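Local atomic coordinates of queuine lyase ([Clostridium] spiroforme DSM 1552, PDB entry 6P78), a protein that binds queuine, S-adenosylmethionine and a [4Fe-4S] cluster and, as a radical SAM lyase, probably breaks a carbon-nitrogen bond of queuine during its salvage. Residues K223-E228 with Y238-I243; K68-V73 with F93-E98; K105-K110 with E132-E137. All blocks are in the same frame, centred on the assembly; numbering follows the deposited sequence.

Contact 1 of 3, residues K223-E228 with Y238-I243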
loop_
_atom_site.group_PDB
_atom_site.type_symbol
_atom_site.label_atom_id
_atom_site.label_comp_id
_atom_site.label_asym_id
_atom_site.label_seq_id
_atom_site.Cartn_x
_atom_site.Cartn_y
_atom_site.Cartn_z
ATOM N N LYS A 223 -1.871 6.761 -21.390
ATOM C CA LYS A 223 -2.519 6.191 -22.562
ATOM C C LYS A 223 -1.702 5.032 -23.116
ATOM O O LYS A 223 -2.246 3.989 -23.505
ATOM C CB LYS A 223 -2.706 7.283 -23.619
ATOM C CG LYS A 223 -3.474 6.874 -24.861
ATOM C CD LYS A 223 -3.701 8.110 -25.746
ATOM C CE LYS A 223 -4.339 7.761 -27.067
ATOM N NZ LYS A 223 -5.779 7.456 -26.864
ATOM N N TRP A 224 -0.388 5.211 -23.185
ATOM C CA TRP A 224 0.461 4.163 -23.734
ATOM C C TRP A 224 0.444 2.935 -22.833
ATOM O O TRP A 224 0.290 1.802 -23.304
ATOM C CB TRP A 224 1.888 4.688 -23.914
ATOM C CG TRP A 224 2.929 3.615 -23.983
ATOM C CD1 TRP A 224 3.283 2.893 -25.086
ATOM C CD2 TRP A 224 3.776 3.159 -22.915
ATOM N NE1 TRP A 224 4.282 2.011 -24.776
ATOM C CE2 TRP A 224 4.609 2.154 -23.452
ATOM C CE3 TRP A 224 3.921 3.510 -21.570
ATOM C CZ2 TRP A 224 5.564 1.486 -22.684
ATOM C CZ3 TRP A 224 4.868 2.839 -20.802
ATOM C CH2 TRP A 224 5.675 1.838 -21.363
ATOM N N PHE A 225 0.563 3.155 -21.528
ATOM C CA PHE A 225 0.605 2.049 -20.583
ATOM C C PHE A 225 -0.703 1.275 -20.603
ATOM O O PHE A 225 -0.703 0.038 -20.587
ATOM C CB PHE A 225 0.914 2.582 -19.184
ATOM C CG PHE A 225 1.152 1.507 -18.170
ATOM C CD1 PHE A 225 2.377 0.870 -18.087
ATOM C CD2 PHE A 225 0.144 1.133 -17.294
ATOM C CE1 PHE A 225 2.602 -0.122 -17.144
ATOM C CE2 PHE A 225 0.362 0.136 -16.354
ATOM C CZ PHE A 225 1.598 -0.493 -16.288
ATOM N N ASP A 226 -1.827 1.985 -20.707
ATOM C CA ASP A 226 -3.120 1.312 -20.688
ATOM C C ASP A 226 -3.251 0.317 -21.833
ATOM O O ASP A 226 -3.853 -0.748 -21.667
ATOM C CB ASP A 226 -4.243 2.340 -20.730
ATOM C CG ASP A 226 -5.598 1.698 -20.703
ATOM O OD1 ASP A 226 -5.913 1.055 -19.677
ATOM O OD2 ASP A 226 -6.333 1.824 -21.704
ATOM N N GLU A 227 -2.682 0.630 -22.998
ATOM C CA GLU A 227 -2.768 -0.306 -24.113
ATOM C C GLU A 227 -1.635 -1.326 -24.095
ATOM O O GLU A 227 -1.870 -2.513 -24.340
ATOM C CB GLU A 227 -2.786 0.445 -25.447
ATOM C CG GLU A 227 -1.541 1.281 -25.720
ATOM C CD GLU A 227 -1.727 2.314 -26.831
ATOM O OE1 GLU A 227 -0.941 3.294 -26.873
ATOM O OE2 GLU A 227 -2.652 2.142 -27.656
ATOM N N GLU A 228 -0.415 -0.893 -23.773
ATOM C CA GLU A 228 0.743 -1.774 -23.901
ATOM C C GLU A 228 0.784 -2.823 -22.800
ATOM O O GLU A 228 1.222 -3.954 -23.043
ATOM C CB GLU A 228 2.028 -0.948 -23.893
ATOM C CG GLU A 228 3.310 -1.773 -23.804
ATOM C CD GLU A 228 3.805 -2.263 -25.154
ATOM O OE1 GLU A 228 2.991 -2.335 -26.105
ATOM O OE2 GLU A 228 5.016 -2.575 -25.263
ATOM N N TYR A 238 -0.965 -9.511 -9.267
ATOM C CA TYR A 238 -0.750 -8.079 -9.080
ATOM C C TYR A 238 -2.094 -7.371 -9.123
ATOM O O TYR A 238 -2.905 -7.630 -10.014
ATOM C CB TYR A 238 0.190 -7.508 -10.166
ATOM C CG TYR A 238 1.495 -8.281 -10.261
ATOM C CD1 TYR A 238 2.341 -8.357 -9.165
ATOM C CD2 TYR A 238 1.851 -8.968 -11.416
ATOM C CE1 TYR A 238 3.505 -9.075 -9.207
ATOM C CE2 TYR A 238 3.045 -9.681 -11.487
ATOM C CZ TYR A 238 3.861 -9.735 -10.382
ATOM O OH TYR A 238 5.025 -10.448 -10.413
ATOM N N ASP A 239 -2.347 -6.509 -8.146
ATOM C CA ASP A 239 -3.572 -5.726 -8.146
ATOM C C ASP A 239 -3.371 -4.499 -9.014
ATOM O O ASP A 239 -2.320 -3.858 -8.972
ATOM C CB ASP A 239 -3.948 -5.305 -6.724
ATOM C CG ASP A 239 -4.317 -6.496 -5.851
ATOM O OD1 ASP A 239 -5.141 -7.341 -6.295
ATOM O OD2 ASP A 239 -3.770 -6.611 -4.729
ATOM N N TYR A 240 -4.383 -4.149 -9.793
ATOM C CA TYR A 240 -4.247 -3.045 -10.739
ATOM C C TYR A 240 -5.335 -2.022 -10.426
ATOM O O TYR A 240 -6.523 -2.365 -10.427
ATOM C CB TYR A 240 -4.356 -3.573 -12.170
ATOM C CG TYR A 240 -4.037 -2.604 -13.291
ATOM C CD1 TYR A 240 -4.894 -1.546 -13.591
ATOM C CD2 TYR A 240 -2.911 -2.784 -14.089
ATOM C CE1 TYR A 240 -4.609 -0.664 -14.632
ATOM C CE2 TYR A 240 -2.626 -1.919 -15.136
ATOM C CZ TYR A 240 -3.480 -0.864 -15.406
ATOM O OH TYR A 240 -3.193 -0.006 -16.454
ATOM N N LEU A 241 -4.936 -0.774 -10.130
ATOM C CA LEU A 241 -5.910 0.272 -9.779
ATOM C C LEU A 241 -5.819 1.408 -10.789
ATOM O O LEU A 241 -4.878 2.214 -10.745
ATOM C CB LEU A 241 -5.690 0.821 -8.368
ATOM C CG LEU A 241 -6.121 -0.066 -7.212
ATOM C CD1 LEU A 241 -5.017 -1.033 -6.885
ATOM C CD2 LEU A 241 -6.485 0.779 -5.989
ATOM N N GLY A 242 -6.805 1.485 -11.684
ATOM C CA GLY A 242 -6.854 2.611 -12.608
ATOM C C GLY A 242 -7.164 3.921 -11.909
ATOM O O GLY A 242 -6.763 4.989 -12.376
ATOM N N ILE A 243 -7.859 3.852 -10.777
ATOM C CA ILE A 243 -8.234 5.000 -9.946
ATOM C C ILE A 243 -8.018 4.586 -8.493
ATOM O O ILE A 243 -8.359 3.447 -8.134
ATOM C CB ILE A 243 -9.703 5.401 -10.174
ATOM C CG1 ILE A 243 -9.978 5.748 -11.644
ATOM C CG2 ILE A 243 -10.095 6.554 -9.277
ATOM C CD1 ILE A 243 -11.469 5.902 -11.934
HETATM O O HOH W 1 -4.744 1.650 -17.520
#

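Contact 2 of 3, residues K68-V73 with F93-E98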
loop_
_atom_site.group_PDB
_atom_site.type_symbol
_atom_site.label_atom_id
_atom_site.label_comp_id
_atom_site.label_asym_id
_atom_site.label_seq_id
_atom_site.Cartn_x
_atom_site.Cartn_y
_atom_site.Cartn_z
ATOM N N LYS A 68 -11.027 5.425 18.586
ATOM C CA LYS A 68 -12.490 5.405 18.615
ATOM C C LYS A 68 -13.057 5.262 17.206
ATOM O O LYS A 68 -13.976 4.466 16.968
ATOM C CB LYS A 68 -12.999 6.685 19.282
ATOM C CG LYS A 68 -14.366 6.593 19.902
ATOM C CD LYS A 68 -14.889 7.981 20.267
ATOM C CE LYS A 68 -16.415 8.029 20.242
ATOM N NZ LYS A 68 -16.959 8.341 18.890
ATOM N N ILE A 69 -12.515 6.046 16.262
ATOM C CA ILE A 69 -12.883 5.941 14.851
ATOM C C ILE A 69 -12.566 4.546 14.320
ATOM O O ILE A 69 -13.387 3.913 13.642
ATOM C CB ILE A 69 -12.146 7.021 14.031
ATOM C CG1 ILE A 69 -12.663 8.422 14.353
ATOM C CG2 ILE A 69 -12.237 6.742 12.522
ATOM C CD1 ILE A 69 -13.961 8.783 13.652
ATOM N N ASN A 70 -11.357 4.054 14.601
ATOM C CA ASN A 70 -10.950 2.753 14.078
ATOM C C ASN A 70 -11.817 1.632 14.630
ATOM O O ASN A 70 -12.104 0.657 13.922
ATOM C CB ASN A 70 -9.491 2.495 14.412
ATOM C CG ASN A 70 -8.566 3.383 13.623
ATOM O OD1 ASN A 70 -8.986 4.005 12.644
ATOM N ND2 ASN A 70 -7.309 3.456 14.045
ATOM N N ASP A 71 -12.235 1.742 15.890
ATOM C CA ASP A 71 -12.969 0.630 16.476
ATOM C C ASP A 71 -14.295 0.403 15.771
ATOM O O ASP A 71 -14.739 -0.745 15.662
ATOM C CB ASP A 71 -13.205 0.856 17.970
ATOM C CG ASP A 71 -13.107 -0.431 18.764
ATOM O OD1 ASP A 71 -12.049 -1.091 18.679
ATOM O OD2 ASP A 71 -14.080 -0.791 19.461
ATOM N N GLU A 72 -14.936 1.472 15.288
ATOM C CA GLU A 72 -16.195 1.306 14.566
ATOM C C GLU A 72 -15.992 0.636 13.216
ATOM O O GLU A 72 -16.899 -0.054 12.726
ATOM C CB GLU A 72 -16.901 2.650 14.392
ATOM C CG GLU A 72 -17.142 3.363 15.706
ATOM C CD GLU A 72 -18.111 2.599 16.604
ATOM O OE1 GLU A 72 -17.776 2.391 17.793
ATOM O OE2 GLU A 72 -19.197 2.186 16.121
ATOM N N VAL A 73 -14.821 0.825 12.604
ATOM C CA VAL A 73 -14.523 0.133 11.359
ATOM C C VAL A 73 -14.240 -1.335 11.629
ATOM O O VAL A 73 -14.745 -2.224 10.927
ATOM C CB VAL A 73 -13.334 0.804 10.655
ATOM C CG1 VAL A 73 -13.052 0.086 9.340
ATOM C CG2 VAL A 73 -13.622 2.288 10.450
ATOM N N PHE A 93 2.632 0.591 11.656
ATOM C CA PHE A 93 3.167 0.852 12.987
ATOM C C PHE A 93 2.681 2.165 13.581
ATOM O O PHE A 93 2.811 2.357 14.792
ATOM C CB PHE A 93 4.709 0.813 12.944
ATOM C CG PHE A 93 5.240 -0.496 12.436
ATOM C CD1 PHE A 93 5.326 -1.598 13.281
ATOM C CD2 PHE A 93 5.603 -0.650 11.105
ATOM C CE1 PHE A 93 5.787 -2.825 12.818
ATOM C CE2 PHE A 93 6.041 -1.879 10.622
ATOM C CZ PHE A 93 6.147 -2.967 11.475
ATOM N N GLU A 94 2.093 3.047 12.782
ATOM C CA GLU A 94 1.601 4.325 13.278
ATOM C C GLU A 94 0.168 4.217 13.789
ATOM O O GLU A 94 -0.369 5.200 14.295
ATOM C CB GLU A 94 1.700 5.390 12.184
ATOM C CG GLU A 94 3.160 5.789 11.940
ATOM C CD GLU A 94 3.523 5.972 10.477
ATOM O OE1 GLU A 94 2.625 5.985 9.628
ATOM O OE2 GLU A 94 4.726 6.110 10.184
ATOM N N LEU A 95 -0.445 3.053 13.666
ATOM C CA LEU A 95 -1.775 2.867 14.239
ATOM C C LEU A 95 -1.703 2.937 15.760
ATOM O O LEU A 95 -0.667 2.646 16.355
ATOM C CB LEU A 95 -2.354 1.522 13.821
ATOM C CG LEU A 95 -2.715 1.421 12.347
ATOM C CD1 LEU A 95 -2.983 -0.023 11.983
ATOM C CD2 LEU A 95 -3.916 2.308 12.043
ATOM N N PRO A 96 -2.798 3.340 16.411
ATOM C CA PRO A 96 -2.839 3.296 17.874
ATOM C C PRO A 96 -2.480 1.897 18.358
ATOM O O PRO A 96 -2.763 0.894 17.695
ATOM C CB PRO A 96 -4.300 3.644 18.206
ATOM C CG PRO A 96 -4.796 4.409 17.011
ATOM C CD PRO A 96 -4.013 3.917 15.814
ATOM N N ASP A 97 -1.837 1.833 19.526
ATOM C CA ASP A 97 -1.506 0.521 20.068
ATOM C C ASP A 97 -2.762 -0.309 20.289
ATOM O O ASP A 97 -2.748 -1.520 20.052
ATOM C CB ASP A 97 -0.715 0.666 21.367
ATOM C CG ASP A 97 0.720 1.132 21.125
ATOM O OD1 ASP A 97 1.574 0.300 20.731
ATOM O OD2 ASP A 97 0.997 2.334 21.332
ATOM N N GLU A 98 -3.865 0.335 20.684
ATOM C CA GLU A 98 -5.113 -0.387 20.919
ATOM C C GLU A 98 -5.719 -0.882 19.613
ATOM O O GLU A 98 -6.355 -1.941 19.594
ATOM C CB GLU A 98 -6.119 0.501 21.667
ATOM C CG GLU A 98 -5.646 1.017 23.028
ATOM C CD GLU A 98 -4.600 2.135 22.928
ATOM O OE1 GLU A 98 -3.768 2.249 23.860
ATOM O OE2 GLU A 98 -4.593 2.882 21.918
#

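Contact 3 of 3, residues K105-K110 with E132-E137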
loop_
_atom_site.group_PDB
_atom_site.type_symbol
_atom_site.label_atom_id
_atom_site.label_comp_id
_atom_site.label_asym_id
_atom_site.label_seq_id
_atom_site.Cartn_x
_atom_site.Cartn_y
_atom_site.Cartn_z
ATOM N N LYS A 105 -6.335 -9.503 17.902
ATOM C CA LYS A 105 -7.433 -10.277 18.470
ATOM C C LYS A 105 -8.365 -10.778 17.378
ATOM O O LYS A 105 -8.742 -11.957 17.353
ATOM C CB LYS A 105 -8.208 -9.419 19.467
ATOM C CG LYS A 105 -7.610 -9.335 20.856
ATOM C CD LYS A 105 -8.243 -8.157 21.606
ATOM C CE LYS A 105 -7.828 -8.107 23.061
ATOM N NZ LYS A 105 -7.009 -6.885 23.334
ATOM N N ILE A 106 -8.731 -9.894 16.453
ATOM C CA ILE A 106 -9.670 -10.243 15.391
ATOM C C ILE A 106 -9.104 -11.348 14.505
ATOM O O ILE A 106 -9.835 -12.235 14.055
ATOM C CB ILE A 106 -10.014 -8.978 14.586
ATOM C CG1 ILE A 106 -10.959 -8.085 15.388
ATOM C CG2 ILE A 106 -10.588 -9.324 13.211
ATOM C CD1 ILE A 106 -11.124 -6.694 14.771
ATOM N N ILE A 107 -7.803 -11.289 14.210
ATOM C CA ILE A 107 -7.153 -12.342 13.427
ATOM C C ILE A 107 -7.447 -13.714 14.022
ATOM O O ILE A 107 -7.776 -14.669 13.308
ATOM C CB ILE A 107 -5.637 -12.090 13.365
ATOM C CG1 ILE A 107 -5.320 -10.882 12.482
ATOM C CG2 ILE A 107 -4.904 -13.349 12.922
ATOM C CD1 ILE A 107 -6.178 -10.774 11.270
ATOM N N GLY A 108 -7.318 -13.833 15.343
ATOM C CA GLY A 108 -7.535 -15.122 15.981
ATOM C C GLY A 108 -9.008 -15.470 16.075
ATOM O O GLY A 108 -9.397 -16.621 15.868
ATOM N N GLU A 109 -9.850 -14.475 16.360
ATOM C CA GLU A 109 -11.263 -14.755 16.614
ATOM C C GLU A 109 -12.009 -15.083 15.329
ATOM O O GLU A 109 -12.938 -15.908 15.338
ATOM C CB GLU A 109 -11.921 -13.565 17.308
ATOM C CG GLU A 109 -11.349 -13.232 18.675
ATOM C CD GLU A 109 -11.934 -11.949 19.244
ATOM O OE1 GLU A 109 -12.260 -11.044 18.431
ATOM O OE2 GLU A 109 -12.068 -11.851 20.490
ATOM N N LYS A 110 -11.629 -14.436 14.229
ATOM C CA LYS A 110 -12.275 -14.605 12.938
ATOM C C LYS A 110 -11.512 -15.564 12.037
ATOM O O LYS A 110 -11.873 -15.715 10.862
ATOM C CB LYS A 110 -12.443 -13.249 12.249
ATOM C CG LYS A 110 -13.272 -12.204 13.027
ATOM C CD LYS A 110 -14.605 -12.741 13.508
ATOM C CE LYS A 110 -15.486 -11.626 14.079
ATOM N NZ LYS A 110 -16.896 -12.064 14.262
ATOM N N GLU A 132 6.643 -12.312 13.804
ATOM C CA GLU A 132 6.695 -13.282 14.893
ATOM C C GLU A 132 5.544 -13.095 15.862
ATOM O O GLU A 132 5.088 -14.068 16.464
ATOM C CB GLU A 132 8.030 -13.181 15.627
ATOM C CG GLU A 132 9.204 -13.507 14.719
ATOM C CD GLU A 132 10.514 -13.665 15.465
ATOM O OE1 GLU A 132 11.578 -13.419 14.851
ATOM O OE2 GLU A 132 10.478 -14.045 16.660
ATOM N N LYS A 133 5.071 -11.863 16.038
ATOM C CA LYS A 133 3.950 -11.653 16.947
ATOM C C LYS A 133 2.658 -12.190 16.344
ATOM O O LYS A 133 1.912 -12.917 17.006
ATOM C CB LYS A 133 3.802 -10.170 17.281
ATOM C CG LYS A 133 2.717 -9.916 18.330
ATOM C CD LYS A 133 2.278 -8.464 18.361
ATOM C CE LYS A 133 1.110 -8.281 19.335
ATOM N NZ LYS A 133 0.572 -6.891 19.332
ATOM N N PHE A 134 2.396 -11.867 15.073
ATOM C CA PHE A 134 1.100 -12.173 14.471
ATOM C C PHE A 134 0.978 -13.630 14.035
ATOM O O PHE A 134 -0.144 -14.148 13.941
ATOM C CB PHE A 134 0.843 -11.234 13.290
ATOM C CG PHE A 134 0.191 -9.932 13.692
ATOM C CD1 PHE A 134 0.903 -8.964 14.379
ATOM C CD2 PHE A 134 -1.149 -9.704 13.428
ATOM C CE1 PHE A 134 0.296 -7.779 14.760
ATOM C CE2 PHE A 134 -1.756 -8.518 13.813
ATOM C CZ PHE A 134 -1.030 -7.558 14.477
ATOM N N LYS A 135 2.110 -14.296 13.760
ATOM C CA LYS A 135 2.223 -15.724 13.434
ATOM C C LYS A 135 1.650 -16.132 12.074
ATOM O O LYS A 135 2.233 -16.988 11.397
ATOM C CB LYS A 135 1.592 -16.584 14.525
ATOM C CG LYS A 135 1.982 -16.139 15.914
ATOM C CD LYS A 135 3.276 -16.772 16.374
ATOM C CE LYS A 135 3.253 -16.962 17.893
ATOM N NZ LYS A 135 3.476 -15.664 18.599
ATOM N N ILE A 136 0.524 -15.554 11.656
ATOM C CA ILE A 136 -0.065 -15.888 10.355
ATOM C C ILE A 136 0.731 -15.294 9.198
ATOM O O ILE A 136 1.609 -14.458 9.405
ATOM C CB ILE A 136 -1.527 -15.415 10.284
ATOM C CG1 ILE A 136 -1.619 -13.892 10.383
ATOM C CG2 ILE A 136 -2.321 -16.080 11.359
ATOM C CD1 ILE A 136 -2.924 -13.310 9.798
ATOM N N GLU A 137 0.417 -15.717 7.965
ATOM C CA GLU A 137 1.060 -15.154 6.772
ATOM C C GLU A 137 0.781 -13.655 6.650
ATOM O O GLU A 137 -0.375 -13.230 6.579
ATOM C CB GLU A 137 0.559 -15.884 5.518
ATOM C CG GLU A 137 1.173 -15.382 4.221
ATOM C CD GLU A 137 0.593 -16.052 2.975
ATOM O OE1 GLU A 137 -0.458 -16.727 3.068
ATOM O OE2 GLU A 137 1.193 -15.904 1.886
#

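Contact 1 of 3, residues K223-E228 with Y238-I243
Phe225 and Asp226 on helix 219-228 reach Tyr240 of strand 238-241 across a backbone separation that stays wide, the closest pair of CA atoms being those of Asp226 and Gly242 at 9.0 Å. Two long aromatic side chains span the gap. Both take the same first torsion, CG anti to the backbone N (chi1 -173° in Phe225), and they slide past each other in opposite directions. The planes are nearly parallel, yet the rings meet only at their ends and no stack forms. The phenol oxygen of Tyr240 lies at the edge of the Phe225 ring, near its plane, with OH 3.6 Å from Phe225 CE2. The carbons follow at Tyr240 CE2, 3.8 Å from that same Phe225 CE2.

Tyr240 OH and Asp226 OD1 are 4.3 Å apart, too far for a direct hydrogen bond, and a single water joins them. It lies in the plane of the Tyr240 ring, at its edge, 2.5 Å from Tyr240 OH. The water also donates to Asp226 OD1, with its oxygen 2.5 Å away. Both distances are shorter than usual for water, which should not be read as strength. The same carboxylate oxygen forms a salt bridge with Lys233, so OD1 is gripped by both a water and an ammonium group, which probably favours its charged form. Away from this polar end, Phe225 and Tyr240 both touch Ile207 of strand 203-207.

Strands 203-207 and 238-241 are parallel neighbours, and helix 219-228 lies on the connection between them: this is the beta-alpha-beta crossover of the radical SAM partial barrel, in which Tyr240 meets the outer helix while the next residue, Leu241, touches bound queuine.

Contact 2 of 3, residues K68-V73 with F93-E98
Asn70 of helix 63-74 meets Leu95 and Pro96 with the nitrogen of its amide, a small example of a carboxamide that makes its hydrogen bonds to other residues while its nitrogen packs on two apolar ones. Its CB is directed toward the partner segment, and CG stands anti to the carbonyl carbon (chi1 -70°), which carries the amide across the gap. At CG the group divides. OD1 accepts a hydrogen bond from the backbone N of Lys41, whereas ND2 carries the whole contact: it lies 3.8 Å from CD of Pro96 and 4.0 Å from CG of the same ring. A methyl, CD2 of Leu95, approaches ND2 to 4.1 Å. These neighbours are apolar, and the hydrogen-bonding capacity of ND2 is used on Thr99 OG1 instead. With both ends of the amide engaged, its rotation is fixed in a buried place.

Pro96 is the N-cap residue of helix 97-109, and Thr99 belongs to that helix's first turn. Asn70 thus ties two outer helices of the radical SAM core to the chain just ahead of Cys45, Cys50 and Cys53, the cluster-binding cysteines, spaced here as CX4CX2C, a variant of the classical CX3CX2C motif.

Contact 3 of 3, residues K105-K110 with E132-E137
The backbone bond from Lys110 N to Ile106 O, 2.8 Å long, holds the end of the helix that presents Ile107 to Phe134 and Ile136. Lys110 is the first residue after it to leave helical angles. The opposite segment ends its helix differently: Lys135 turns out of it with a positive phi of 69°, and its side chain folds back so that NZ donates to Glu132 O at 3.1 Å. That ammonium lies in the carbonyl plane, with a C=O...N angle of 159°, which closes the side chain back over the last helical turn.

The turn delivers Ile136 to the contact. Both helices lie on the outside of the radical SAM core, each leading into one of the parallel strands of its sheet (114-118 and 137-141), and residues 135-136 are the short link from helix 127-134 to the edge strand 137-141. CG1 of Ile136 sits between its own N and carbonyl carbon (chi1 64°), and its CD1 comes 3.7 Å from CG2 of Ile107, the two side chains lying obliquely to one another. The other branch of Ile107 looks to the aromatic ring: CG1 is 4.4 Å from CD2 of Phe134, at the ring edge and near its plane. Next to this apolar patch, Lys133 forms a salt bridge with Glu101 and a cation-pi contact with Tyr104, both on helix 97-109.

Helix 97-109 joins contacts 2 and 3: its N-cap, Pro96, takes part in contact 2 and its C-terminal turn, through Ile107, in contact 3, with their centres about 16 Å apart and their nearest atoms about 6 Å apart. Contact 1 lies on the opposite side of the chain's centre, about 32 Å from contact 2 and about 33 Å from contact 3, centre to centre. The cofactor and substrate sit between these flanks. In contact 1, the side chain of Tyr240 is about 10 Å from the bound queuine (QUG); in contact 2, the side chain of Leu95 is about 11 Å from QUG, and equally far from S-adenosylmethionine. Contact 3 is remote from the annotated sites.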